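Long-range contacts in CDP-glucose 4,6-dehydratase (Salmonella enterica subsp. enterica serovar Typhi, PDB 1WVG), which catalyses the NAD-dependent conversion of CDP-D-glucose to CDP-4-dehydro-6-deoxy-D-glucose and water, a step in making the dideoxy sugar of the lipopolysaccharide O-antigen: residues A[89-94]-A[204-209]; A[228-233]-A[298-303]. All blocks are in the same frame, centred on the assembly; numbering follows the deposited sequence.

In the fold
Both contacts line the CDP-xylose site, their centres about 13 Å apart, and both are partly buried, with contact 1 nearer the centre of the chain (about 12 Å against 16 Å). Contact 1 (89-94 with 204-209) joins the starts of helices 93-98 and 207-216, and reaches the ADP-ribose as well as the sugar nucleotide. Contact 2 (228-233 with 298-303) joins the approach to strand 232-234 to a loop ahead of helix 308-314. Across contact 1 side chains do the work, in a salt bridge and the packing of L92 and P91 on R206; contact 2 relies largely on backbone carbonyls. R206 reaches both ligands and R230 the sugar nucleotide; L207 packs on W232 where the contacts meet.

Contact 1: residues A[89-94]-A[204-209]; sequences AQPLVR and KDRLIP. With CXY (cytidine-5'-diphospho-beta-D-xylose), chain D; APR (adenosine-5-diphosphoribose), chain C.
L92 lies across the extended chain of R206 at about a right angle, with its CD2 3.6 Å from R206 NE, and this crossing is the close-packed inner part of the contact. With its CG beside the backbone N (chi1 -64°) and the chain straight from CG to NE, R206 reaches past L92 to both ligands. At the guanidinium edge, NE donates to O2' of the xylose at 2.9 Å, while NH1 and NH2 both grip APR O1B, NH1 at 2.8 Å; D201 forms a salt bridge with NH1. P91 sets its ring CG 3.6 Å from R206 NH2. The backbone O of P91 accepts from CXY O3' at 2.7 Å. Q90 braces this loop: OE1 accepts from L92 N and NE2 donates to L92 O. The outer side is polar and more open, and K204 leads its poorly ordered, exposed chain away. Here R94 NH2 meets D205 OD1 at 2.9 Å in a straight bond, from above the carboxylate plane, and NE adds a weak bond to OD2; the two planes stand 61° apart. Beyond D205 the chain turns into helix 207-216, where R206 is the N-cap and L207 N donates to CXY O1A at 3.0 Å, so a helix start faces the diphosphate. Xylose and an ADP-ribose phosphate thus meet at one arginine, in the cleft of an extended short-chain dehydrogenase/reductase with a Rossmann fold.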
# COMPACT_ATOMS: atom_id res chain seq x y z
N ALA A 89 -28.38 14.68 -1.51
CA ALA A 89 -27.53 14.49 -0.36
C ALA A 89 -27.52 15.76 0.50
O ALA A 89 -27.90 16.85 0.02
CB ALA A 89 -26.09 14.26 -0.82
N GLN A 90 -27.10 15.56 1.77
CA GLN A 90 -26.82 16.57 2.77
C GLN A 90 -25.33 16.72 2.43
O GLN A 90 -24.51 15.83 2.80
CB GLN A 90 -27.09 15.98 4.17
CG GLN A 90 -26.89 17.01 5.30
CD GLN A 90 -25.56 17.77 5.25
OE1 GLN A 90 -25.45 18.73 4.50
NE2 GLN A 90 -24.55 17.41 6.04
N PRO A 91 -24.96 17.73 1.59
CA PRO A 91 -23.58 17.82 1.13
C PRO A 91 -22.60 18.65 1.96
O PRO A 91 -21.45 18.80 1.57
CB PRO A 91 -23.71 18.50 -0.22
CG PRO A 91 -24.81 19.51 -0.03
CD PRO A 91 -25.70 18.91 1.04
N LEU A 92 -23.02 19.19 3.11
CA LEU A 92 -22.10 20.03 3.88
C LEU A 92 -21.39 19.46 5.10
O LEU A 92 -21.96 18.77 5.94
CB LEU A 92 -22.74 21.41 4.17
CG LEU A 92 -23.65 21.89 3.07
CD1 LEU A 92 -24.53 23.00 3.65
CD2 LEU A 92 -22.88 22.43 1.88
N VAL A 93 -20.10 19.85 5.18
CA VAL A 93 -19.19 19.43 6.24
C VAL A 93 -19.53 19.86 7.68
O VAL A 93 -19.76 19.03 8.56
CB VAL A 93 -17.71 19.74 5.89
CG1 VAL A 93 -16.82 19.38 7.08
CG2 VAL A 93 -17.22 18.93 4.68
N ARG A 94 -19.50 21.18 7.91
CA ARG A 94 -19.77 21.74 9.23
C ARG A 94 -21.13 21.32 9.73
O ARG A 94 -21.28 20.94 10.88
CB ARG A 94 -19.51 23.25 9.33
CG ARG A 94 -18.26 23.72 8.57
CD ARG A 94 -17.60 25.00 9.10
NE ARG A 94 -18.38 26.23 8.95
CZ ARG A 94 -18.38 27.18 9.88
NH1 ARG A 94 -17.67 27.05 11.00
NH2 ARG A 94 -19.09 28.29 9.69
N LYS A 204 -24.64 26.99 2.25
CA LYS A 204 -24.07 27.64 3.43
C LYS A 204 -22.62 27.21 3.68
O LYS A 204 -22.28 26.05 3.47
CB LYS A 204 -24.93 27.59 4.71
CG LYS A 204 -26.34 28.17 4.58
CD LYS A 204 -26.40 29.70 4.47
CE LYS A 204 -27.63 30.21 3.72
NZ LYS A 204 -28.41 29.16 3.03
N ASP A 205 -21.79 28.19 4.11
CA ASP A 205 -20.38 28.03 4.41
C ASP A 205 -19.45 27.74 3.24
O ASP A 205 -18.23 27.62 3.43
CB ASP A 205 -20.18 27.02 5.55
CG ASP A 205 -20.57 27.60 6.87
OD1 ASP A 205 -20.46 28.79 7.16
OD2 ASP A 205 -21.06 26.68 7.67
N ARG A 206 -19.99 27.65 2.03
CA ARG A 206 -19.11 27.38 0.90
C ARG A 206 -18.38 28.66 0.61
O ARG A 206 -18.91 29.73 0.86
CB ARG A 206 -19.81 26.75 -0.31
CG ARG A 206 -20.39 25.35 -0.04
CD ARG A 206 -20.73 24.66 -1.36
NE ARG A 206 -21.22 23.30 -1.23
CZ ARG A 206 -22.10 22.73 -2.07
NH1 ARG A 206 -22.62 23.36 -3.12
NH2 ARG A 206 -22.47 21.47 -1.86
N LEU A 207 -17.17 28.54 0.11
CA LEU A 207 -16.30 29.65 -0.15
C LEU A 207 -16.77 30.76 -1.08
O LEU A 207 -16.83 31.92 -0.70
CB LEU A 207 -14.91 29.16 -0.58
CG LEU A 207 -13.92 30.31 -0.75
CD1 LEU A 207 -13.60 30.91 0.63
CD2 LEU A 207 -12.67 29.81 -1.47
N ILE A 208 -17.05 30.38 -2.30
CA ILE A 208 -17.49 31.33 -3.31
C ILE A 208 -18.83 31.96 -2.98
O ILE A 208 -18.99 33.17 -3.14
CB ILE A 208 -17.54 30.64 -4.65
CG1 ILE A 208 -16.10 30.31 -5.04
CG2 ILE A 208 -18.20 31.59 -5.63
CD1 ILE A 208 -15.33 31.56 -5.53
N PRO A 209 -19.79 31.15 -2.53
CA PRO A 209 -21.05 31.76 -2.18
C PRO A 209 -20.80 32.78 -1.09
O PRO A 209 -21.30 33.91 -1.18
CB PRO A 209 -22.04 30.66 -1.76
CG PRO A 209 -21.50 29.41 -2.43
CD PRO A 209 -20.02 29.68 -2.67
O1B CXY D . -14.54 21.48 0.46
PB CXY D . -15.93 21.74 1.02
O2B CXY D . -16.01 21.64 2.52
O1' CXY D . -17.00 20.71 0.32
O3A CXY D . -16.11 23.16 0.43
PA CXY D . -16.17 24.65 1.14
O1A CXY D . -16.45 25.59 0.02
O2A CXY D . -17.16 24.68 2.23
O5D CXY D . -14.70 24.76 1.74
C5D CXY D . -13.62 25.03 0.84
C4D CXY D . -12.42 25.47 1.65
O4D CXY D . -12.53 26.90 1.86
C3D CXY D . -12.20 24.82 3.01
O3D CXY D . -10.79 24.62 3.40
C2D CXY D . -12.91 25.87 3.88
O2D CXY D . -12.43 25.76 5.22
C1D CXY D . -12.41 27.14 3.23
N1 CXY D . -13.21 28.33 3.55
C6 CXY D . -14.55 28.38 3.21
C5 CXY D . -15.30 29.42 3.46
C4 CXY D . -14.79 30.57 4.13
N3 CXY D . -13.42 30.46 4.44
C2 CXY D . -12.59 29.38 4.19
N4 CXY D . -15.42 31.57 4.43
O2 CXY D . -11.40 29.35 4.52
C1' CXY D . -17.51 21.18 -0.91
C2' CXY D . -18.96 20.79 -0.94
C3' CXY D . -19.01 19.28 -0.86
C4' CXY D . -18.26 18.66 -2.03
C5' CXY D . -16.83 19.18 -2.06
O2' CXY D . -19.68 21.33 0.19
O3' CXY D . -20.37 18.83 -0.95
O4' CXY D . -18.28 17.24 -1.94
O5' CXY D . -16.81 20.61 -2.07
N1 APR C . -34.27 13.54 0.05
C2 APR C . -34.25 14.04 -1.20
N3 APR C . -33.49 14.97 -1.69
C4 APR C . -32.61 15.44 -0.78
C5 APR C . -32.49 15.04 0.52
C6 APR C . -33.39 14.03 0.97
N6 APR C . -33.43 13.46 2.18
N7 APR C . -31.46 15.74 1.15
C8 APR C . -31.00 16.56 0.22
N9 APR C . -31.67 16.42 -0.96
C1' APR C . -31.48 17.13 -2.22
C2' APR C . -31.77 18.60 -2.05
O2' APR C . -33.19 18.81 -1.99
C3' APR C . -31.14 19.12 -3.34
O3' APR C . -31.88 18.93 -4.55
O4' APR C . -30.13 17.11 -2.55
C4' APR C . -29.84 18.26 -3.34
C5' APR C . -28.66 18.89 -2.66
O5' APR C . -28.25 20.02 -3.48
PA APR C . -27.25 21.17 -2.91
O1A APR C . -27.37 21.36 -1.40
O2A APR C . -27.30 22.37 -3.88
O3A APR C . -25.85 20.47 -3.11
PB APR C . -25.03 20.28 -4.50
O1B APR C . -23.84 21.20 -4.42
O2B APR C . -25.95 20.33 -5.71
O5D APR C . -24.65 18.74 -4.36
C5D APR C . -25.19 17.82 -5.33
O4D APR C . -23.11 16.49 -5.54
O1D APR C . -21.16 17.18 -4.44
C1D APR C . -22.28 16.25 -4.44
O2D APR C . -22.79 15.71 -2.10
C2D APR C . -23.14 16.53 -3.23
O3D APR C . -24.50 14.60 -3.56
C3D APR C . -24.50 16.02 -3.68
C4D APR C . -24.51 16.49 -5.12

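Contact 2: residues A[228-233]-A[298-303]; sequences SIRPWQ and HEAHYL. With CXY (cytidine-5'-diphospho-beta-D-xylose), chain D.
R230 sets CG beside its backbone N (chi1 -72°) and bends at chi2 (-56°), bringing its guanidinium back to A300 although its CB points away from 298-303. This is part of the CDP-sugar pocket of the extended short-chain dehydrogenase/reductase fold, where the run into strand 232-234 meets the loop 298-303. End-on, NH1 and NH2 both donate to A300 O, each at 2.9 Å, and NH1 also bonds I229 O; these bonds lie near the guanidinium plane and fix its rotation. NE is then directed at the diphosphate, 3.0 Å from CXY O1B, while CXY O3D lies over one face. Between the backbones, I229 N donates to H301 O at 2.9 Å, nearly along the C=O axis, and L303 N returns a weak bond to I229 O. I229 CD1 rests 3.6 Å from Y302 CD2, and P231 CD sits 4.0 Å from L303 CG. E299, extended beyond CG, receives a weak bond from ribose O2D on OE2, which also forms a salt bridge with R224. One water donates to A300 O; its links to S228 OG and CXY O3D are doubtfully short. A second water accepts from R230 NH2 at 2.9 Å.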
# COMPACT_ATOMS: atom_id res chain seq x y z
N SER A 228 -5.75 26.39 2.50
CA SER A 228 -6.22 25.09 2.14
C SER A 228 -6.27 25.04 0.62
O SER A 228 -6.34 26.08 -0.07
CB SER A 228 -7.56 24.79 2.77
OG SER A 228 -7.38 24.59 4.15
N ILE A 229 -6.23 23.82 0.14
CA ILE A 229 -6.30 23.51 -1.26
C ILE A 229 -7.48 22.58 -1.54
O ILE A 229 -7.73 21.65 -0.76
CB ILE A 229 -5.02 22.78 -1.61
CG1 ILE A 229 -3.93 23.84 -1.60
CG2 ILE A 229 -5.20 22.18 -3.01
CD1 ILE A 229 -2.54 23.23 -1.65
N ARG A 230 -8.16 22.81 -2.67
CA ARG A 230 -9.30 22.01 -3.13
C ARG A 230 -9.20 21.88 -4.63
O ARG A 230 -8.53 22.70 -5.27
CB ARG A 230 -10.62 22.75 -2.86
CG ARG A 230 -11.01 22.80 -1.39
CD ARG A 230 -11.10 21.40 -0.80
NE ARG A 230 -11.58 21.36 0.56
CZ ARG A 230 -10.78 21.33 1.60
NH1 ARG A 230 -9.46 21.33 1.50
NH2 ARG A 230 -11.34 21.29 2.80
N PRO A 231 -9.88 20.90 -5.21
CA PRO A 231 -9.83 20.74 -6.65
C PRO A 231 -10.86 21.62 -7.31
O PRO A 231 -11.82 21.14 -7.90
CB PRO A 231 -10.16 19.25 -6.95
CG PRO A 231 -10.43 18.57 -5.61
CD PRO A 231 -10.36 19.67 -4.53
N TRP A 232 -10.67 22.94 -7.22
CA TRP A 232 -11.63 23.90 -7.79
C TRP A 232 -12.02 23.74 -9.25
O TRP A 232 -11.16 23.72 -10.14
CB TRP A 232 -11.18 25.34 -7.56
CG TRP A 232 -10.46 25.54 -6.25
CD1 TRP A 232 -9.11 25.63 -6.06
CD2 TRP A 232 -11.06 25.70 -4.96
NE1 TRP A 232 -8.82 25.85 -4.74
CE2 TRP A 232 -9.99 25.91 -4.03
CE3 TRP A 232 -12.38 25.71 -4.51
CZ2 TRP A 232 -10.22 26.10 -2.66
CZ3 TRP A 232 -12.58 25.88 -3.14
CH2 TRP A 232 -11.53 26.09 -2.23
N GLN A 233 -13.33 23.75 -9.52
CA GLN A 233 -13.72 23.65 -10.90
C GLN A 233 -15.12 24.13 -11.21
O GLN A 233 -16.07 23.89 -10.47
CB GLN A 233 -13.59 22.18 -11.37
CG GLN A 233 -14.66 21.31 -10.70
CD GLN A 233 -14.56 19.81 -11.00
OE1 GLN A 233 -15.11 18.99 -10.24
NE2 GLN A 233 -13.93 19.44 -12.11
N HIS A 298 -12.94 20.56 12.55
CA HIS A 298 -12.08 19.92 11.58
C HIS A 298 -12.51 19.79 10.11
O HIS A 298 -13.51 19.17 9.74
CB HIS A 298 -11.39 18.66 12.14
CG HIS A 298 -10.32 18.22 11.20
ND1 HIS A 298 -10.63 17.41 10.11
CD2 HIS A 298 -8.99 18.49 11.17
CE1 HIS A 298 -9.49 17.18 9.47
NE2 HIS A 298 -8.50 17.81 10.08
N GLU A 299 -11.65 20.38 9.27
CA GLU A 299 -11.75 20.36 7.83
C GLU A 299 -10.38 20.00 7.26
O GLU A 299 -9.36 20.38 7.84
CB GLU A 299 -12.11 21.74 7.26
CG GLU A 299 -13.61 22.12 7.26
CD GLU A 299 -13.91 23.32 6.40
OE1 GLU A 299 -14.04 23.29 5.18
OE2 GLU A 299 -14.00 24.43 7.11
N ALA A 300 -10.35 19.29 6.14
CA ALA A 300 -9.11 18.89 5.49
C ALA A 300 -8.37 20.07 4.92
O ALA A 300 -8.95 20.96 4.34
CB ALA A 300 -9.40 18.00 4.28
N HIS A 301 -7.05 20.03 5.04
CA HIS A 301 -6.24 21.08 4.47
C HIS A 301 -6.03 20.87 2.96
O HIS A 301 -6.27 21.72 2.11
CB HIS A 301 -4.86 21.05 5.14
CG HIS A 301 -5.02 21.26 6.60
ND1 HIS A 301 -5.98 22.13 7.11
CD2 HIS A 301 -4.36 20.70 7.66
CE1 HIS A 301 -5.88 22.10 8.43
NE2 HIS A 301 -4.92 21.25 8.80
N TYR A 302 -5.51 19.68 2.61
CA TYR A 302 -5.23 19.42 1.22
C TYR A 302 -6.10 18.37 0.66
O TYR A 302 -6.26 17.31 1.26
CB TYR A 302 -3.83 18.86 0.98
CG TYR A 302 -2.79 19.75 1.56
CD1 TYR A 302 -1.86 19.21 2.44
CD2 TYR A 302 -2.76 21.11 1.25
CE1 TYR A 302 -0.88 20.02 3.02
CE2 TYR A 302 -1.78 21.93 1.83
CZ TYR A 302 -0.84 21.38 2.71
OH TYR A 302 0.12 22.16 3.28
N LEU A 303 -6.60 18.71 -0.53
CA LEU A 303 -7.43 17.80 -1.31
C LEU A 303 -7.23 17.97 -2.82
O LEU A 303 -7.61 19.00 -3.37
CB LEU A 303 -8.92 17.84 -0.91
CG LEU A 303 -9.78 16.86 -1.72
CD1 LEU A 303 -9.18 15.47 -1.57
CD2 LEU A 303 -11.22 16.86 -1.20
O1B CXY D . -14.54 21.48 0.46
PB CXY D . -15.93 21.74 1.02
O2B CXY D . -16.01 21.64 2.52
O1' CXY D . -17.00 20.71 0.32
O3A CXY D . -16.11 23.16 0.43
PA CXY D . -16.17 24.65 1.14
O1A CXY D . -16.45 25.59 0.02
O2A CXY D . -17.16 24.68 2.23
O5D CXY D . -14.70 24.76 1.74
C5D CXY D . -13.62 25.03 0.84
C4D CXY D . -12.42 25.47 1.65
O4D CXY D . -12.53 26.90 1.86
C3D CXY D . -12.20 24.82 3.01
O3D CXY D . -10.79 24.62 3.40
C2D CXY D . -12.91 25.87 3.88
O2D CXY D . -12.43 25.76 5.22
C1D CXY D . -12.41 27.14 3.23
N1 CXY D . -13.21 28.33 3.55
C6 CXY D . -14.55 28.38 3.21
C5 CXY D . -15.30 29.42 3.46
C4 CXY D . -14.79 30.57 4.13
N3 CXY D . -13.42 30.46 4.44
C2 CXY D . -12.59 29.38 4.19
N4 CXY D . -15.42 31.57 4.43
O2 CXY D . -11.40 29.35 4.52
C1' CXY D . -17.51 21.18 -0.91
C2' CXY D . -18.96 20.79 -0.94
C3' CXY D . -19.01 19.28 -0.86
C4' CXY D . -18.26 18.66 -2.03
C5' CXY D . -16.83 19.18 -2.06
O2' CXY D . -19.68 21.33 0.19
O3' CXY D . -20.37 18.83 -0.95
O4' CXY D . -18.28 17.24 -1.94
O5' CXY D . -16.81 20.61 -2.07
O HOH W 1 -9.50 23.74 5.24
O HOH W 2 -14.00 21.13 3.90